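Local structure of acetyl transferase (Salmonella typhimurium, 1S7K) at residues M113-Q118 with V147-F153; N94-I99 with I130-K136; G68-Y73 with V84-I90. The protein acetylates the N-terminal alpha-amino group of ribosomal protein L7/L12, probably using acetyl-coenzyme A as donor, as other GNAT enzymes do. All coordinates share one frame; numbering follows the deposited sequence.

Interaction 1 (M113-Q118 with V147-F153); sequences MSQSLQ and VARRNHF
In this GNAT fold the first turns of helix 112-127, with Met-113 and Ser-114, meet the C-terminal end of helix 142-150, with Arg-150; all three residues bind CoA in the complex, though CoA is absent here. Asn-151, the first residue beyond that helix, bridges the two with its side-chain amide. Its ND2 gives one N-H to Ser-114 OG at 2.8 Å, nearly straight at 175°, and the other to Val-147 O at 2.7 Å; both acceptors lie in the amide plane, so the two bonds fix the rotation of the group. Val-147 O also accepts from Asn-151 N, and this pair of bonds ties Asn-151 back onto the last helical turn. The serine hydroxyl is brought to the amide by a chi1 of -70°, which sets OG opposite the carbonyl carbon. Asn-151 OD1 receives a weak, strongly bent bond from Gln-118 NE2 at 3.0 Å, the two amide planes standing 80° apart. Gln-118 NE2 also approaches the His-152 ring obliquely, 3.7 Å from CD2. With positive phi, His-152 is the C-prime residue of a Schellman motif that ends the helix, Phe-153 N bonding to Ala-148 O. Deeper in, the contact is apolar: Val-147 CG1 packs at 4.1 Å on Met-113 CG, the two side chains crossing at about a right angle, while Leu-117 CD2 comes within 3.9 Å of Phe-153 CE1. Beneath this layer lies the sheet: Met-113 and Val-147 rest on Tyr-101 of strand 96-103, Leu-117 and Phe-153 reach Ile-99 and Ile-135, and Phe-153 also touches Tyr-175 of strand 168-178.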
# COMPACT_ATOMS: atom_id res chain seq x y z
N MET A 113 -20.26 -12.80 2.61
CA MET A 113 -19.18 -11.77 2.63
C MET A 113 -19.84 -10.42 2.41
O MET A 113 -19.52 -9.47 3.12
CB MET A 113 -18.14 -12.08 1.55
CG MET A 113 -17.06 -11.04 1.34
SD MET A 113 -16.28 -10.48 2.83
CE MET A 113 -15.85 -11.74 3.52
N SER A 114 -20.78 -10.33 1.49
CA SER A 114 -21.43 -9.00 1.25
C SER A 114 -22.14 -8.44 2.51
O SER A 114 -21.99 -7.26 2.83
CB SER A 114 -22.44 -9.11 0.12
OG SER A 114 -21.77 -9.31 -1.13
N GLN A 115 -22.86 -9.29 3.23
CA GLN A 115 -23.56 -8.82 4.40
C GLN A 115 -22.56 -8.58 5.49
O GLN A 115 -22.65 -7.55 6.18
CB GLN A 115 -24.64 -9.83 4.88
CG GLN A 115 -25.80 -9.96 3.92
CD GLN A 115 -26.90 -10.80 4.48
OE1 GLN A 115 -28.08 -10.32 4.61
NE2 GLN A 115 -26.58 -12.02 4.81
N SER A 116 -21.57 -9.46 5.61
CA SER A 116 -20.57 -9.26 6.68
C SER A 116 -19.78 -7.97 6.46
O SER A 116 -19.50 -7.19 7.39
CB SER A 116 -19.59 -10.44 6.74
OG SER A 116 -20.29 -11.56 7.25
N LEU A 117 -19.42 -7.73 5.20
CA LEU A 117 -18.62 -6.53 4.92
C LEU A 117 -19.42 -5.25 5.12
O LEU A 117 -18.89 -4.31 5.72
CB LEU A 117 -18.05 -6.61 3.51
CG LEU A 117 -17.26 -5.38 3.04
CD1 LEU A 117 -16.06 -5.08 3.98
CD2 LEU A 117 -16.82 -5.63 1.59
N GLN A 118 -20.70 -5.21 4.74
CA GLN A 118 -21.44 -3.98 4.94
C GLN A 118 -21.56 -3.70 6.42
O GLN A 118 -21.46 -2.53 6.86
CB GLN A 118 -22.84 -4.06 4.32
CG GLN A 118 -22.74 -4.43 2.85
CD GLN A 118 -23.94 -3.93 2.10
OE1 GLN A 118 -25.05 -3.85 2.69
NE2 GLN A 118 -23.77 -3.58 0.82
N VAL A 147 -18.06 -8.92 -5.39
CA VAL A 147 -18.27 -8.42 -4.02
C VAL A 147 -18.13 -6.90 -4.08
O VAL A 147 -18.96 -6.18 -3.57
CB VAL A 147 -17.22 -9.04 -3.02
CG1 VAL A 147 -17.30 -8.35 -1.69
CG2 VAL A 147 -17.54 -10.56 -2.80
N ALA A 148 -17.07 -6.43 -4.73
CA ALA A 148 -16.88 -4.99 -4.78
C ALA A 148 -18.09 -4.29 -5.38
O ALA A 148 -18.63 -3.32 -4.80
CB ALA A 148 -15.62 -4.66 -5.52
N ARG A 149 -18.60 -4.80 -6.49
CA ARG A 149 -19.76 -4.15 -7.12
C ARG A 149 -21.06 -4.27 -6.34
O ARG A 149 -21.79 -3.32 -6.27
CB ARG A 149 -19.95 -4.67 -8.56
CG ARG A 149 -18.80 -4.26 -9.52
CD ARG A 149 -19.20 -4.74 -10.95
NE ARG A 149 -19.46 -6.17 -10.94
CZ ARG A 149 -18.63 -7.07 -11.46
NH1 ARG A 149 -17.50 -6.69 -12.06
NH2 ARG A 149 -18.93 -8.36 -11.35
N ARG A 150 -21.36 -5.43 -5.76
CA ARG A 150 -22.58 -5.64 -4.98
C ARG A 150 -22.60 -4.78 -3.71
O ARG A 150 -23.67 -4.55 -3.15
CB ARG A 150 -22.70 -7.09 -4.50
CG ARG A 150 -22.85 -8.13 -5.57
CD ARG A 150 -24.31 -8.41 -5.94
NE ARG A 150 -24.27 -9.21 -7.16
CZ ARG A 150 -25.33 -9.66 -7.80
NH1 ARG A 150 -26.55 -9.40 -7.34
NH2 ARG A 150 -25.16 -10.36 -8.92
N ASN A 151 -21.42 -4.35 -3.23
CA ASN A 151 -21.37 -3.59 -2.02
C ASN A 151 -21.08 -2.11 -2.25
O ASN A 151 -20.59 -1.42 -1.38
CB ASN A 151 -20.40 -4.30 -1.10
CG ASN A 151 -20.96 -5.68 -0.71
OD1 ASN A 151 -21.75 -5.76 0.24
ND2 ASN A 151 -20.63 -6.75 -1.49
N HIS A 152 -21.41 -1.70 -3.45
CA HIS A 152 -21.38 -0.31 -3.92
C HIS A 152 -20.04 0.38 -3.86
O HIS A 152 -19.97 1.57 -3.48
CB HIS A 152 -22.40 0.48 -3.10
CG HIS A 152 -23.65 -0.30 -2.82
ND1 HIS A 152 -24.55 -0.66 -3.80
CD2 HIS A 152 -24.09 -0.89 -1.68
CE1 HIS A 152 -25.49 -1.44 -3.29
NE2 HIS A 152 -25.23 -1.59 -2.00
N PHE A 153 -18.97 -0.37 -4.17
CA PHE A 153 -17.65 0.24 -4.20
C PHE A 153 -17.50 0.92 -5.57
O PHE A 153 -18.06 0.45 -6.57
CB PHE A 153 -16.53 -0.81 -4.06
CG PHE A 153 -16.29 -1.29 -2.63
CD1 PHE A 153 -17.25 -2.02 -1.94
CD2 PHE A 153 -15.10 -0.97 -1.97
CE1 PHE A 153 -17.03 -2.42 -0.62
CE2 PHE A 153 -14.85 -1.35 -0.66
CZ PHE A 153 -15.82 -2.08 0.03

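Interaction 2 (N94-I99 with I130-K136); sequences NKAAYI and IRRFVIK
Backbone bonds join parallel strands 96-103 and 132-138: Ala-97 N to Arg-132 O, Val-134 N to Ala-97 O (2.7 Å), and Ile-99 N to Val-134 O. At the entry to the ladder Lys-95 O accepts twice, from Arg-131 N and Arg-132 N, at the G1 bulge that Lys-95 and Ala-96 form opposite Glu-91. Apolar contacts follow on both faces. Tyr-98 lies beside Val-134, pointing the same way, with ring atom CD2 3.5 Å from CG1, and Lys-136 CD meets the same ring atom at 3.8 Å. On the other face Ala-97 CB touches Ile-130 CG2, and Ile-99 CD1 reaches Phe-133 CB at 3.9 Å because chi2 of 152° extends it away from the backbone. Two waters link polar groups across the strands: one joins Tyr-98 OH, which also hydrogen-bonds Glu-91, to Arg-132 NE, 2.9 Å from each, and another joins Asn-94 O to Arg-131 NH1. Salt bridges to Glu-156 and Asp-180 hold Arg-132 and Arg-131, and Tyr-169 of the second subunit makes a cation-pi contact with Arg-131. Helix 112-127 packs on the Phe-133 face, while strands 80-91 and 168-178 flank the pair in the sheet.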
# COMPACT_ATOMS: atom_id res chain seq x y z
N ASN A 94 -4.55 8.17 7.51
CA ASN A 94 -5.51 8.36 6.41
C ASN A 94 -6.88 7.68 6.70
O ASN A 94 -7.86 7.86 5.91
CB ASN A 94 -4.91 7.77 5.10
CG ASN A 94 -3.58 8.44 4.69
OD1 ASN A 94 -3.41 9.63 4.90
ND2 ASN A 94 -2.65 7.67 4.09
N LYS A 95 -6.96 6.97 7.82
CA LYS A 95 -8.18 6.24 8.22
C LYS A 95 -8.63 5.41 7.01
O LYS A 95 -9.79 5.50 6.60
CB LYS A 95 -9.30 7.20 8.59
CG LYS A 95 -9.01 8.04 9.86
CD LYS A 95 -10.30 8.74 10.33
CE LYS A 95 -9.98 9.71 11.46
NZ LYS A 95 -11.19 10.23 12.08
N ALA A 96 -7.68 4.68 6.42
CA ALA A 96 -7.92 3.81 5.25
C ALA A 96 -7.57 2.33 5.55
O ALA A 96 -6.53 2.02 6.18
CB ALA A 96 -7.08 4.31 4.05
N ALA A 97 -8.40 1.42 5.04
CA ALA A 97 -8.18 -0.01 5.23
C ALA A 97 -8.31 -0.75 3.92
O ALA A 97 -9.19 -0.40 3.11
CB ALA A 97 -9.17 -0.56 6.20
N TYR A 98 -7.45 -1.74 3.70
CA TYR A 98 -7.55 -2.57 2.49
C TYR A 98 -8.20 -3.89 2.94
O TYR A 98 -7.80 -4.52 3.92
CB TYR A 98 -6.16 -2.81 1.90
CG TYR A 98 -5.51 -1.50 1.52
CD1 TYR A 98 -4.78 -0.76 2.44
CD2 TYR A 98 -5.71 -0.98 0.26
CE1 TYR A 98 -4.26 0.53 2.07
CE2 TYR A 98 -5.21 0.27 -0.10
CZ TYR A 98 -4.49 1.01 0.79
OH TYR A 98 -3.99 2.22 0.36
N ILE A 99 -9.23 -4.28 2.24
CA ILE A 99 -9.99 -5.47 2.61
C ILE A 99 -9.50 -6.81 1.99
O ILE A 99 -9.21 -6.89 0.80
CB ILE A 99 -11.49 -5.27 2.18
CG1 ILE A 99 -12.16 -4.18 3.03
CG2 ILE A 99 -12.23 -6.61 2.29
CD1 ILE A 99 -13.33 -3.42 2.36
N ILE A 130 -11.99 4.44 10.82
CA ILE A 130 -11.74 4.10 9.40
C ILE A 130 -12.93 4.70 8.63
O ILE A 130 -14.09 4.47 9.00
CB ILE A 130 -11.68 2.58 9.17
CG1 ILE A 130 -10.67 1.95 10.14
CG2 ILE A 130 -11.27 2.28 7.69
CD1 ILE A 130 -10.27 0.55 9.75
N ARG A 131 -12.63 5.41 7.53
CA ARG A 131 -13.60 6.07 6.66
C ARG A 131 -13.44 5.67 5.16
O ARG A 131 -14.37 5.78 4.41
CB ARG A 131 -13.45 7.60 6.72
CG ARG A 131 -12.09 8.10 6.13
CD ARG A 131 -11.86 9.55 6.56
NE ARG A 131 -12.94 10.40 6.06
CZ ARG A 131 -13.08 10.77 4.78
NH1 ARG A 131 -12.22 10.39 3.84
NH2 ARG A 131 -14.09 11.55 4.44
N ARG A 132 -12.28 5.16 4.78
CA ARG A 132 -12.01 4.79 3.39
C ARG A 132 -11.73 3.27 3.35
O ARG A 132 -10.76 2.77 3.95
CB ARG A 132 -10.78 5.58 2.84
CG ARG A 132 -10.48 5.24 1.29
CD ARG A 132 -9.24 6.06 0.77
NE ARG A 132 -8.60 5.36 -0.32
CZ ARG A 132 -9.10 5.26 -1.56
NH1 ARG A 132 -8.48 4.52 -2.47
NH2 ARG A 132 -10.15 6.00 -1.93
N PHE A 133 -12.60 2.53 2.68
CA PHE A 133 -12.45 1.08 2.65
C PHE A 133 -12.06 0.71 1.26
O PHE A 133 -12.73 1.11 0.31
CB PHE A 133 -13.78 0.40 3.02
CG PHE A 133 -14.27 0.78 4.38
CD1 PHE A 133 -15.10 1.89 4.53
CD2 PHE A 133 -13.84 0.09 5.51
CE1 PHE A 133 -15.49 2.30 5.79
CE2 PHE A 133 -14.24 0.51 6.79
CZ PHE A 133 -15.08 1.63 6.92
N VAL A 134 -10.97 -0.03 1.13
CA VAL A 134 -10.46 -0.34 -0.20
C VAL A 134 -10.38 -1.78 -0.53
O VAL A 134 -10.03 -2.56 0.33
CB VAL A 134 -9.02 0.23 -0.33
CG1 VAL A 134 -8.45 -0.03 -1.74
CG2 VAL A 134 -9.10 1.79 -0.05
N ILE A 135 -10.79 -2.15 -1.76
CA ILE A 135 -10.65 -3.56 -2.22
C ILE A 135 -9.75 -3.55 -3.44
O ILE A 135 -10.10 -2.91 -4.46
CB ILE A 135 -11.99 -4.19 -2.67
CG1 ILE A 135 -12.83 -4.49 -1.42
CG2 ILE A 135 -11.70 -5.52 -3.52
CD1 ILE A 135 -14.33 -4.86 -1.64
N LYS A 136 -8.60 -4.22 -3.34
CA LYS A 136 -7.73 -4.36 -4.51
C LYS A 136 -7.89 -5.82 -4.87
O LYS A 136 -7.75 -6.69 -3.96
CB LYS A 136 -6.26 -4.09 -4.12
CG LYS A 136 -5.94 -2.64 -3.83
CD LYS A 136 -4.60 -2.49 -3.09
CE LYS A 136 -3.45 -2.77 -3.97
NZ LYS A 136 -2.20 -2.81 -3.10
O HOH W 1 -9.90 8.68 3.93
O HOH W 2 -6.02 4.28 0.23
O HOH W 3 -7.65 -4.87 -0.77
O HOH W 4 -8.85 -7.90 -1.72

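Interaction 3 (G68-Y73 with V84-I90); sequences GYAKMY and VLSFNAI
Lys-71 and Phe-87 face each other as a hydrogen-bonded pair of the antiparallel strands 71-77 and 80-91, with Lys-71 N to Phe-87 O and Phe-87 N to Lys-71 O both at 3.0 Å. From this pair the lysine chain can be followed outward. CB lies 3.8 Å from Phe-87 CD1. CG comes closer to the same ring atom, 3.5 Å away, approaching the ring obliquely, and its other neighbour is Ile-90 CD1 at 4.0 Å. The chain then turns at chi2 (-68°), and CD and CE lead away from strand 80-91 to NZ, which bonds to His-65 O of helix 55-67. The aliphatic stem thus joins an apolar cluster while the ammonium group finds its polar partner elsewhere.

Two residues further on, Tyr-73 and Leu-85 form a second reciprocal pair, Tyr-73 N to Leu-85 O and Leu-85 N to Tyr-73 O. Leu-85 O also lies in the plane of the Tyr-73 ring, at its edge, 3.9 Å from CD2; the ring's hydroxyl bonds to Glu-6 and Tyr-124. Between these pairs, Met-72 and Ser-86 form a non-hydrogen-bonded pair. Toward the start of the strand, where Gly-68 has ended helix 55-67 in a Schellman motif, the pairing weakens to a bent bond from Ile-90 N to Tyr-69 O (130°), and Ile-90 CB lies 3.6 Å from Gly-68 O. Reciprocal pairs alternating with a non-hydrogen-bonded one are those of an antiparallel ladder; as the two strands follow each other in the chain, they form a beta hairpin in the central sheet of the GNAT fold.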
# COMPACT_ATOMS: atom_id res chain seq x y z
N GLY A 68 -4.33 -1.73 15.81
CA GLY A 68 -5.05 -1.01 14.77
C GLY A 68 -4.22 -0.92 13.50
O GLY A 68 -4.40 0.04 12.71
N TYR A 69 -3.32 -1.89 13.29
CA TYR A 69 -2.47 -1.90 12.10
C TYR A 69 -3.04 -2.78 11.01
O TYR A 69 -2.58 -2.71 9.86
CB TYR A 69 -1.07 -2.41 12.42
CG TYR A 69 -0.27 -1.42 13.24
CD1 TYR A 69 0.83 -1.85 13.96
CD2 TYR A 69 -0.68 -0.08 13.36
CE1 TYR A 69 1.51 -0.96 14.82
CE2 TYR A 69 -0.02 0.81 14.21
CZ TYR A 69 1.08 0.36 14.95
OH TYR A 69 1.75 1.22 15.85
N ALA A 70 -4.04 -3.56 11.40
CA ALA A 70 -4.75 -4.52 10.51
C ALA A 70 -5.89 -5.06 11.37
O ALA A 70 -5.96 -4.76 12.55
CB ALA A 70 -3.79 -5.72 10.14
N LYS A 71 -6.80 -5.85 10.78
CA LYS A 71 -7.85 -6.48 11.58
C LYS A 71 -8.04 -7.85 11.04
O LYS A 71 -7.93 -8.07 9.82
CB LYS A 71 -9.19 -5.74 11.50
CG LYS A 71 -9.17 -4.31 12.13
CD LYS A 71 -9.00 -4.39 13.71
CE LYS A 71 -8.75 -2.98 14.33
NZ LYS A 71 -8.57 -3.24 15.82
N MET A 72 -8.27 -8.81 11.93
CA MET A 72 -8.57 -10.12 11.41
C MET A 72 -9.84 -10.62 12.13
O MET A 72 -9.80 -10.82 13.34
CB MET A 72 -7.42 -11.11 11.63
CG MET A 72 -7.81 -12.50 11.15
SD MET A 72 -6.50 -13.64 11.59
CE MET A 72 -7.01 -14.95 10.81
N TYR A 73 -10.94 -10.79 11.37
CA TYR A 73 -12.16 -11.30 11.94
C TYR A 73 -12.52 -12.65 11.33
O TYR A 73 -12.26 -12.94 10.15
CB TYR A 73 -13.32 -10.28 11.70
CG TYR A 73 -13.18 -8.97 12.43
CD1 TYR A 73 -13.60 -8.84 13.77
CD2 TYR A 73 -12.64 -7.85 11.80
CE1 TYR A 73 -13.48 -7.59 14.47
CE2 TYR A 73 -12.50 -6.62 12.48
CZ TYR A 73 -12.92 -6.50 13.81
OH TYR A 73 -12.81 -5.28 14.45
N VAL A 84 -12.80 -16.01 6.70
CA VAL A 84 -12.09 -14.90 7.33
C VAL A 84 -12.40 -13.57 6.59
O VAL A 84 -12.53 -13.57 5.39
CB VAL A 84 -10.56 -15.09 7.23
CG1 VAL A 84 -9.87 -13.80 7.65
CG2 VAL A 84 -10.07 -16.25 8.17
N LEU A 85 -12.59 -12.48 7.34
CA LEU A 85 -12.80 -11.15 6.76
C LEU A 85 -11.72 -10.27 7.43
O LEU A 85 -11.71 -10.10 8.70
CB LEU A 85 -14.19 -10.63 7.07
CG LEU A 85 -14.50 -9.24 6.52
CD1 LEU A 85 -14.09 -9.15 5.08
CD2 LEU A 85 -16.00 -8.92 6.68
N SER A 86 -10.80 -9.73 6.61
CA SER A 86 -9.67 -8.95 7.12
C SER A 86 -9.50 -7.56 6.57
O SER A 86 -10.00 -7.27 5.49
CB SER A 86 -8.34 -9.67 6.83
OG SER A 86 -8.30 -10.97 7.42
N PHE A 87 -8.80 -6.71 7.31
CA PHE A 87 -8.39 -5.42 6.83
C PHE A 87 -6.88 -5.82 6.76
O PHE A 87 -6.20 -5.92 7.80
CB PHE A 87 -8.63 -4.30 7.86
CG PHE A 87 -10.03 -3.79 7.91
CD1 PHE A 87 -10.53 -3.17 9.06
CD2 PHE A 87 -10.86 -3.88 6.81
CE1 PHE A 87 -11.84 -2.68 9.12
CE2 PHE A 87 -12.17 -3.39 6.85
CZ PHE A 87 -12.67 -2.79 8.01
N ASN A 88 -6.41 -6.15 5.55
CA ASN A 88 -5.04 -6.61 5.40
C ASN A 88 -4.06 -5.62 5.99
O ASN A 88 -3.02 -6.03 6.53
CB ASN A 88 -4.69 -6.85 3.96
CG ASN A 88 -5.49 -7.98 3.36
OD1 ASN A 88 -5.80 -8.96 4.04
ND2 ASN A 88 -5.83 -7.86 2.07
N ALA A 89 -4.34 -4.33 5.84
CA ALA A 89 -3.47 -3.29 6.41
C ALA A 89 -4.34 -2.08 6.65
O ALA A 89 -5.40 -1.92 6.01
CB ALA A 89 -2.37 -2.91 5.45
N ILE A 90 -3.89 -1.19 7.53
CA ILE A 90 -4.62 0.05 7.82
C ILE A 90 -3.57 1.14 7.82
O ILE A 90 -2.41 0.88 8.18
CB ILE A 90 -5.29 0.00 9.21
CG1 ILE A 90 -6.46 -1.00 9.16
CG2 ILE A 90 -5.78 1.39 9.63
CD1 ILE A 90 -7.04 -1.36 10.53

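Along the chain, interaction 3 closes before the other two open, whereas the segments of interactions 1 and 2 alternate. Interactions 2 and 3, with centres about 10 Å apart, belong to one sheet: strands 80-91 and 96-103 are neighbours, with a probable hydrogen bond from Asn-88 N to Tyr-98 O. Interaction 1 lies on helices packed against that sheet, about 13 Å from interaction 2 and 16 Å from interaction 3, centre to centre. It meets interaction 2 partly through Phe-153, which packs on Phe-133 O. Helix 112-127 is the crossover of the beta-alpha-beta unit whose strands pair in interaction 2. Through its contact with Leu-85 of interaction 3, Met-113, a CoA-binding residue of interaction 1, packs directly on the sheet.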